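PDB 3FIU: NH(3)-dependent NAD(+) synthetase from Francisella tularensis subsp. holarctica LVS, which belongs to the NAD synthase family of the HUP clan and holds adenosine monophosphate, pyrophosphate and metal ions beside a parallel beta sheet. Local coordinates for residues G141-C146 against F156-A161; F232-N235 against K240-L243. One frame throughout, in Å; residues are numbered along the deposited sequence.

Interaction 1 (G141-C146 against F156-A161). With AMP (adenosine monophosphate), chain G.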
ATOM      1  N   GLY A 141      -1.098   3.836 -11.637  1.00 18.97           N
ATOM      2  CA  GLY A 141      -2.284   3.088 -11.224  1.00 19.74           C
ATOM      3  C   GLY A 141      -3.402   3.294 -12.243  1.00 19.45           C
ATOM      4  O   GLY A 141      -3.505   4.350 -12.852  1.00 19.32           O
ATOM      5  N   THR A 142      -4.227   2.265 -12.437  1.00 19.45           N
ATOM      6  CA  THR A 142      -5.163   2.259 -13.577  1.00 19.03           C
ATOM      7  C   THR A 142      -6.624   2.488 -13.179  1.00 19.22           C
ATOM      8  O   THR A 142      -7.509   2.423 -14.037  1.00 19.52           O
ATOM      9  CB  THR A 142      -5.092   0.934 -14.344  1.00 18.29           C
ATOM     10  OG1 THR A 142      -5.546  -0.109 -13.492  1.00 18.38           O
ATOM     11  CG2 THR A 142      -3.648   0.637 -14.840  1.00 17.65           C
ATOM     12  N   ASP A 143      -6.873   2.717 -11.887  1.00 20.73           N
ATOM     13  CA  ASP A 143      -8.252   2.956 -11.350  1.00 21.54           C
ATOM     14  C   ASP A 143      -8.979   4.035 -12.165  1.00 20.01           C
ATOM     15  O   ASP A 143      -8.433   5.124 -12.393  1.00 17.42           O
ATOM     16  CB  ASP A 143      -8.204   3.369  -9.878  1.00 23.09           C
ATOM     17  CG  ASP A 143      -7.359   2.413  -9.031  1.00 30.00           C
ATOM     18  OD1 ASP A 143      -7.944   1.587  -8.302  1.00 34.88           O
ATOM     19  OD2 ASP A 143      -6.109   2.460  -9.124  1.00 32.73           O
ATOM     20  N   ASN A 144     -10.194   3.713 -12.621  1.00 19.60           N
ATOM     21  CA  ASN A 144     -11.040   4.693 -13.299  1.00 19.49           C
ATOM     22  C   ASN A 144     -12.077   5.193 -12.266  1.00 21.36           C
ATOM     23  O   ASN A 144     -12.094   4.688 -11.124  1.00 21.62           O
ATOM     24  CB  ASN A 144     -11.713   4.092 -14.549  1.00 18.74           C
ATOM     25  CG  ASN A 144     -12.564   2.874 -14.229  1.00 20.68           C
ATOM     26  OD1 ASN A 144     -13.399   2.915 -13.336  1.00 24.42           O
ATOM     27  ND2 ASN A 144     -12.340   1.771 -14.953  1.00 21.70           N
ATOM     28  N   ALA A 145     -12.913   6.173 -12.637  1.00 21.84           N
ATOM     29  CA  ALA A 145     -13.867   6.749 -11.659  1.00 22.39           C
ATOM     30  C   ALA A 145     -14.848   5.730 -11.093  1.00 22.61           C
ATOM     31  O   ALA A 145     -15.241   5.846  -9.915  1.00 21.54           O
ATOM     32  CB  ALA A 145     -14.605   7.964 -12.222  1.00 23.09           C
ATOM     33  N   CYS A 146     -15.224   4.737 -11.907  1.00 19.81           N
ATOM     34  CA  CYS A 146     -16.141   3.664 -11.447  1.00 22.18           C
ATOM     35  C   CYS A 146     -15.528   2.776 -10.368  1.00 22.09           C
ATOM     36  O   CYS A 146     -16.110   2.590  -9.283  1.00 21.04           O
ATOM     37  CB  CYS A 146     -16.616   2.791 -12.599  1.00 22.74           C
ATOM     38  SG  CYS A 146     -17.421   3.699 -13.960  1.00 26.18           S
ATOM     39  N   PHE A 156      -3.824  -1.068  -1.085  1.00 15.75           N
ATOM     40  CA  PHE A 156      -2.371  -1.351  -1.196  1.00 17.09           C
ATOM     41  C   PHE A 156      -2.014  -2.465  -2.192  1.00 18.25           C
ATOM     42  O   PHE A 156      -0.888  -3.029  -2.154  1.00 16.48           O
ATOM     43  CB  PHE A 156      -1.734  -1.607   0.192  1.00 19.22           C
ATOM     44  CG  PHE A 156      -2.155  -0.593   1.232  1.00 19.03           C
ATOM     45  CD1 PHE A 156      -1.925   0.774   1.028  1.00 21.13           C
ATOM     46  CD2 PHE A 156      -2.770  -0.997   2.426  1.00 18.75           C
ATOM     47  CE1 PHE A 156      -2.310   1.729   1.979  1.00 20.55           C
ATOM     48  CE2 PHE A 156      -3.163  -0.038   3.376  1.00 19.10           C
ATOM     49  CZ  PHE A 156      -2.919   1.324   3.149  1.00 20.97           C
ATOM     50  N   GLY A 157      -2.959  -2.777  -3.080  1.00 17.19           N
ATOM     51  CA  GLY A 157      -2.684  -3.654  -4.226  1.00 19.07           C
ATOM     52  C   GLY A 157      -2.764  -2.777  -5.470  1.00 18.49           C
ATOM     53  O   GLY A 157      -1.969  -1.873  -5.629  1.00 19.26           O
ATOM     54  N   ASP A 158      -3.770  -2.992  -6.313  1.00 18.80           N
ATOM     55  CA  ASP A 158      -3.930  -2.156  -7.508  1.00 20.07           C
ATOM     56  C   ASP A 158      -4.390  -0.750  -7.141  1.00 21.22           C
ATOM     57  O   ASP A 158      -4.213   0.174  -7.921  1.00 23.11           O
ATOM     58  CB  ASP A 158      -4.854  -2.822  -8.547  1.00 21.24           C
ATOM     59  CG  ASP A 158      -6.232  -3.104  -8.006  1.00 22.15           C
ATOM     60  OD1 ASP A 158      -7.190  -2.661  -8.656  1.00 26.44           O
ATOM     61  OD2 ASP A 158      -6.352  -3.747  -6.939  1.00 21.85           O
ATOM     62  N   GLY A 159      -4.929  -0.577  -5.927  1.00 21.00           N
ATOM     63  CA  GLY A 159      -5.272   0.769  -5.447  1.00 20.69           C
ATOM     64  C   GLY A 159      -4.045   1.582  -5.033  1.00 22.45           C
ATOM     65  O   GLY A 159      -4.157   2.765  -4.719  1.00 24.35           O
ATOM     66  N   ALA A 160      -2.868   0.960  -5.046  1.00 22.21           N
ATOM     67  CA  ALA A 160      -1.628   1.602  -4.590  1.00 22.24           C
ATOM     68  C   ALA A 160      -0.752   1.967  -5.771  1.00 22.04           C
ATOM     69  O   ALA A 160      -0.203   1.085  -6.442  1.00 23.91           O
ATOM     70  CB  ALA A 160      -0.871   0.675  -3.664  1.00 24.12           C
ATOM     71  N   ALA A 161      -0.614   3.262  -6.046  1.00 20.05           N
ATOM     72  CA  ALA A 161       0.229   3.691  -7.157  1.00 19.75           C
ATOM     73  C   ALA A 161       0.762   5.093  -6.868  1.00 19.40           C
ATOM     74  O   ALA A 161       0.438   5.666  -5.837  1.00 20.21           O
ATOM     75  CB  ALA A 161      -0.562   3.652  -8.475  1.00 19.89           C
TER
HETATM   76  P   AMP G3001      -8.757  -5.027 -12.472  1.00 26.74           P
HETATM   77  O1P AMP G3001      -9.367  -3.638 -12.494  1.00 21.62           O
HETATM   78  O2P AMP G3001      -8.858  -5.682 -11.085  1.00 24.31           O
HETATM   79  O3P AMP G3001      -9.082  -5.966 -13.580  1.00 22.27           O
HETATM   80  O5' AMP G3001      -7.147  -4.806 -12.552  1.00 23.48           O
HETATM   81  C5' AMP G3001      -6.550  -3.730 -11.799  1.00 20.20           C
HETATM   82  C4' AMP G3001      -5.123  -3.547 -12.287  1.00 22.09           C
HETATM   83  O4' AMP G3001      -4.258  -4.564 -11.767  1.00 22.00           O
HETATM   84  C3' AMP G3001      -4.974  -3.689 -13.796  1.00 20.60           C
HETATM   85  O3' AMP G3001      -5.358  -2.467 -14.411  1.00 17.93           O
HETATM   86  C2' AMP G3001      -3.481  -3.971 -13.932  1.00 13.94           C
HETATM   87  O2' AMP G3001      -2.710  -2.750 -13.916  1.00 16.62           O
HETATM   88  C1' AMP G3001      -3.186  -4.807 -12.683  1.00 17.66           C
HETATM   89  N9  AMP G3001      -3.244  -6.242 -13.047  1.00 21.33           N
HETATM   90  C8  AMP G3001      -4.282  -7.100 -12.859  1.00 23.26           C
HETATM   91  N7  AMP G3001      -3.987  -8.340 -13.330  1.00 23.12           N
HETATM   92  C5  AMP G3001      -2.743  -8.261 -13.861  1.00 21.10           C
HETATM   93  C6  AMP G3001      -1.821  -9.214 -14.506  1.00 20.64           C
HETATM   94  N6  AMP G3001      -2.202 -10.493 -14.737  1.00 17.82           N
HETATM   95  N1  AMP G3001      -0.622  -8.721 -14.866  1.00 16.94           N
HETATM   96  C2  AMP G3001      -0.228  -7.445 -14.675  1.00 20.07           C
HETATM   97  N3  AMP G3001      -1.010  -6.508 -14.070  1.00 22.21           N
HETATM   98  C4  AMP G3001      -2.252  -6.889 -13.657  1.00 22.05           C
HETATM   99  O   HOH W   1      -4.138   0.052 -10.614  1.00 20.55           O
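The flat groups that meet across the contact are the carboxylates of Asp143 and Asp158, and that of Asp143 brings its OD2 to 3.2 Å from Asp158 O. Both atoms are acceptors, so no bond joins them; Asp143 OD1 lies 4.0 Å from Gly159 CA and 4.3 Å from the like-charged Asp158 OD1. The two segments are instead joined through water 1, which accepts from Thr142 N at 2.9 Å and donates to Asp158 O at 2.7 Å. Ala161 closes the other end of the contact, its methyl CB pressed to 3.2 Å from Gly141 N, where the backbones come nearest. Asp158 belongs to a type I beta turn running from Gly157 to Ala160. Its CG sits between the backbone N and carbonyl carbon (chi1 59°), which brings OD1 to 3.4 Å from C5' of adenosine monophosphate, while OD2 accepts from Thr154 N. Thr142 meets the same ribose from the other segment, with OG1 2.5 Å from ligand O3'. Both residues thus line the nucleotide pocket. Just beyond them, Asn144 N-caps helix 145-150 through Glu147 N and binds Asp41 with ND2; Asp41 and Glu147 both belong to the magnesium site. Gly141 follows strand 137-139, an outermost strand of the parallel sheet within this chain, Thr142 packs on helix 40-51, and Asn144 touches helix 171-180.

Interaction 2 (F232-N235 against K240-L243)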
ATOM      1  N   PHE A 232     -24.173  -0.024  -1.811  1.00 30.51           N
ATOM      2  CA  PHE A 232     -23.615  -1.116  -1.000  1.00 31.17           C
ATOM      3  C   PHE A 232     -22.067  -1.176  -1.102  1.00 30.93           C
ATOM      4  O   PHE A 232     -21.366  -1.174  -0.083  1.00 31.81           O
ATOM      5  CB  PHE A 232     -24.220  -2.481  -1.363  1.00 32.38           C
ATOM      6  CG  PHE A 232     -23.487  -3.642  -0.743  1.00 35.44           C
ATOM      7  CD1 PHE A 232     -22.637  -4.437  -1.510  1.00 41.09           C
ATOM      8  CD2 PHE A 232     -23.595  -3.907   0.619  1.00 42.41           C
ATOM      9  CE1 PHE A 232     -21.931  -5.504  -0.938  1.00 43.14           C
ATOM     10  CE2 PHE A 232     -22.890  -4.976   1.203  1.00 46.33           C
ATOM     11  CZ  PHE A 232     -22.059  -5.773   0.417  1.00 43.98           C
ATOM     12  N   TRP A 233     -21.564  -1.227  -2.334  1.00 28.41           N
ATOM     13  CA  TRP A 233     -20.123  -1.183  -2.616  1.00 28.82           C
ATOM     14  C   TRP A 233     -19.433   0.102  -2.122  1.00 27.36           C
ATOM     15  O   TRP A 233     -18.379   0.053  -1.471  1.00 28.33           O
ATOM     16  CB  TRP A 233     -19.884  -1.383  -4.127  1.00 28.02           C
ATOM     17  CG  TRP A 233     -20.024  -2.818  -4.549  1.00 33.34           C
ATOM     18  CD1 TRP A 233     -21.174  -3.562  -4.572  1.00 33.57           C
ATOM     19  CD2 TRP A 233     -18.978  -3.686  -5.009  1.00 38.93           C
ATOM     20  NE1 TRP A 233     -20.908  -4.844  -4.998  1.00 38.95           N
ATOM     21  CE2 TRP A 233     -19.568  -4.948  -5.284  1.00 40.60           C
ATOM     22  CE3 TRP A 233     -17.602  -3.518  -5.241  1.00 39.78           C
ATOM     23  CZ2 TRP A 233     -18.822  -6.041  -5.773  1.00 36.76           C
ATOM     24  CZ3 TRP A 233     -16.866  -4.605  -5.722  1.00 35.90           C
ATOM     25  CH2 TRP A 233     -17.478  -5.848  -5.985  1.00 32.71           C
ATOM     26  N   HIS A 234     -20.008   1.254  -2.436  1.00 26.62           N
ATOM     27  CA  HIS A 234     -19.402   2.527  -2.063  1.00 26.72           C
ATOM     28  C   HIS A 234     -19.318   2.623  -0.550  1.00 31.59           C
ATOM     29  O   HIS A 234     -18.315   3.103  -0.010  1.00 32.05           O
ATOM     30  CB  HIS A 234     -20.218   3.700  -2.591  1.00 27.11           C
ATOM     31  CG  HIS A 234     -19.632   5.042  -2.281  1.00 22.77           C
ATOM     32  ND1 HIS A 234     -18.505   5.526  -2.900  1.00 23.69           N
ATOM     33  CD2 HIS A 234     -20.028   6.008  -1.419  1.00 25.84           C
ATOM     34  CE1 HIS A 234     -18.227   6.732  -2.438  1.00 23.14           C
ATOM     35  NE2 HIS A 234     -19.142   7.050  -1.537  1.00 26.41           N
ATOM     36  N   ASN A 235     -20.379   2.165   0.123  1.00 33.24           N
ATOM     37  CA  ASN A 235     -20.470   2.305   1.576  1.00 36.27           C
ATOM     38  C   ASN A 235     -19.460   1.483   2.359  1.00 35.43           C
ATOM     39  O   ASN A 235     -18.966   1.930   3.390  1.00 37.86           O
ATOM     40  CB  ASN A 235     -21.881   1.982   2.078  1.00 36.05           C
ATOM     41  CG  ASN A 235     -22.863   3.124   1.836  1.00 41.15           C
ATOM     42  OD1 ASN A 235     -22.467   4.290   1.601  1.00 40.96           O
ATOM     43  ND2 ASN A 235     -24.162   2.798   1.900  1.00 42.40           N
ATOM     44  N   LYS A 240     -10.961   2.765   2.102  1.00 31.61           N
ATOM     45  CA  LYS A 240     -10.083   2.399   0.969  1.00 32.13           C
ATOM     46  C   LYS A 240      -9.609   3.588   0.164  1.00 31.76           C
ATOM     47  O   LYS A 240      -8.584   3.512  -0.503  1.00 32.09           O
ATOM     48  CB  LYS A 240     -10.779   1.427   0.016  1.00 31.72           C
ATOM     49  CG  LYS A 240     -10.873   0.040   0.555  1.00 35.97           C
ATOM     50  CD  LYS A 240     -11.821  -0.830  -0.247  1.00 34.49           C
ATOM     51  CE  LYS A 240     -11.077  -1.705  -1.190  1.00 27.26           C
ATOM     52  NZ  LYS A 240     -11.897  -2.829  -1.622  1.00 20.11           N
ATOM     53  N   ARG A 241     -10.366   4.679   0.190  1.00 29.54           N
ATOM     54  CA  ARG A 241     -10.002   5.828  -0.620  1.00 30.85           C
ATOM     55  C   ARG A 241      -9.091   6.808   0.105  1.00 32.99           C
ATOM     56  O   ARG A 241      -8.279   7.471  -0.546  1.00 37.65           O
ATOM     57  CB  ARG A 241     -11.238   6.533  -1.190  1.00 28.07           C
ATOM     58  CG  ARG A 241     -11.932   5.690  -2.259  1.00 28.77           C
ATOM     59  CD  ARG A 241     -13.260   6.281  -2.775  1.00 31.31           C
ATOM     60  NE  ARG A 241     -14.369   6.102  -1.837  1.00 27.46           N
ATOM     61  CZ  ARG A 241     -15.086   4.994  -1.672  1.00 28.71           C
ATOM     62  NH1 ARG A 241     -14.856   3.893  -2.380  1.00 23.67           N
ATOM     63  NH2 ARG A 241     -16.052   4.985  -0.766  1.00 26.83           N
ATOM     64  N   LYS A 242      -9.191   6.856   1.434  1.00 32.34           N
ATOM     65  CA  LYS A 242      -8.546   7.905   2.252  1.00 32.10           C
ATOM     66  C   LYS A 242      -7.264   7.440   2.921  1.00 29.52           C
ATOM     67  O   LYS A 242      -6.999   6.254   3.004  1.00 28.91           O
ATOM     68  CB  LYS A 242      -9.501   8.382   3.367  1.00 32.77           C
ATOM     69  CG  LYS A 242     -10.920   8.756   2.926  1.00 40.37           C
ATOM     70  CD  LYS A 242     -10.935   9.823   1.817  1.00 49.63           C
ATOM     71  CE  LYS A 242     -12.355  10.367   1.560  1.00 54.18           C
ATOM     72  NZ  LYS A 242     -12.684  10.480   0.091  1.00 52.08           N
ATOM     73  N   LEU A 243      -6.501   8.399   3.439  1.00 27.68           N
ATOM     74  CA  LEU A 243      -5.316   8.110   4.213  1.00 26.35           C
ATOM     75  C   LEU A 243      -5.760   7.496   5.524  1.00 24.25           C
ATOM     76  O   LEU A 243      -6.931   7.599   5.893  1.00 20.20           O
ATOM     77  CB  LEU A 243      -4.508   9.383   4.453  1.00 27.91           C
ATOM     78  CG  LEU A 243      -3.838  10.030   3.230  1.00 29.23           C
ATOM     79  CD1 LEU A 243      -3.267  11.378   3.612  1.00 29.31           C
ATOM     80  CD2 LEU A 243      -2.743   9.137   2.664  1.00 32.54           C
TER
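His234 O is gripped by Arg241 NH2 at 3.0 Å, and Ser237 OG is a second group within hydrogen-bonding reach of it. The arginine bond is fairly straight, with an N-H...O angle of 154°. The oxygen lies in the guanidinium plane, and NH2 is tilted only modestly from the plane of the carbonyl. The same guanidinium also lies over one face of the His234 ring, the two planes almost parallel at 7°, with NH2 displaced toward the ring's rim, 3.3 Å from His234 CE1. NH2 is equally near His234 ND1, but the angle there is poor and no bond forms; ND1 instead donates to Tyr149 O, which fixes the turn of the imidazole, and that ring stacks with Tyr149 as well. The imidazole reaches the arginine because its CG stands anti to the backbone N (chi1 -178°), beside the carbonyl carbon, placing ring and His234 O on one guanidinium. Arg241 NH1 bonds Trp148 O and Ser237 OG, whose single proton must be shared or alternate between His234 O and Trp233 O. The arrangement is a helix C-terminal cap made by side chains: Ser237 in the turn and Arg241 from the weakly bonded short helix 238-241 take up main-chain carbonyls in the last turn of helix 224-235.

Interaction 1 is buried near the middle of the chain and interaction 2 is partly buried toward its periphery, with centres 13 Å apart and no touch between them. Helix 145-150 relates the two: it starts within 141-146, while Trp148 and Tyr149 farther along it bind the arginine and histidine of interaction 2. Their chemistry differs accordingly. Acidic side chains, a bridging water and close small residues meet beside the nucleotide in interaction 1, whereas interaction 2 joins the end of helix 224-235 to the short, weakly bonded helix 238-241 by a direct side-chain-to-carbonyl bond and a flat overlap, well away from that ligand. Both segment pairs also reach the second subunit, interaction 2 through Leu243.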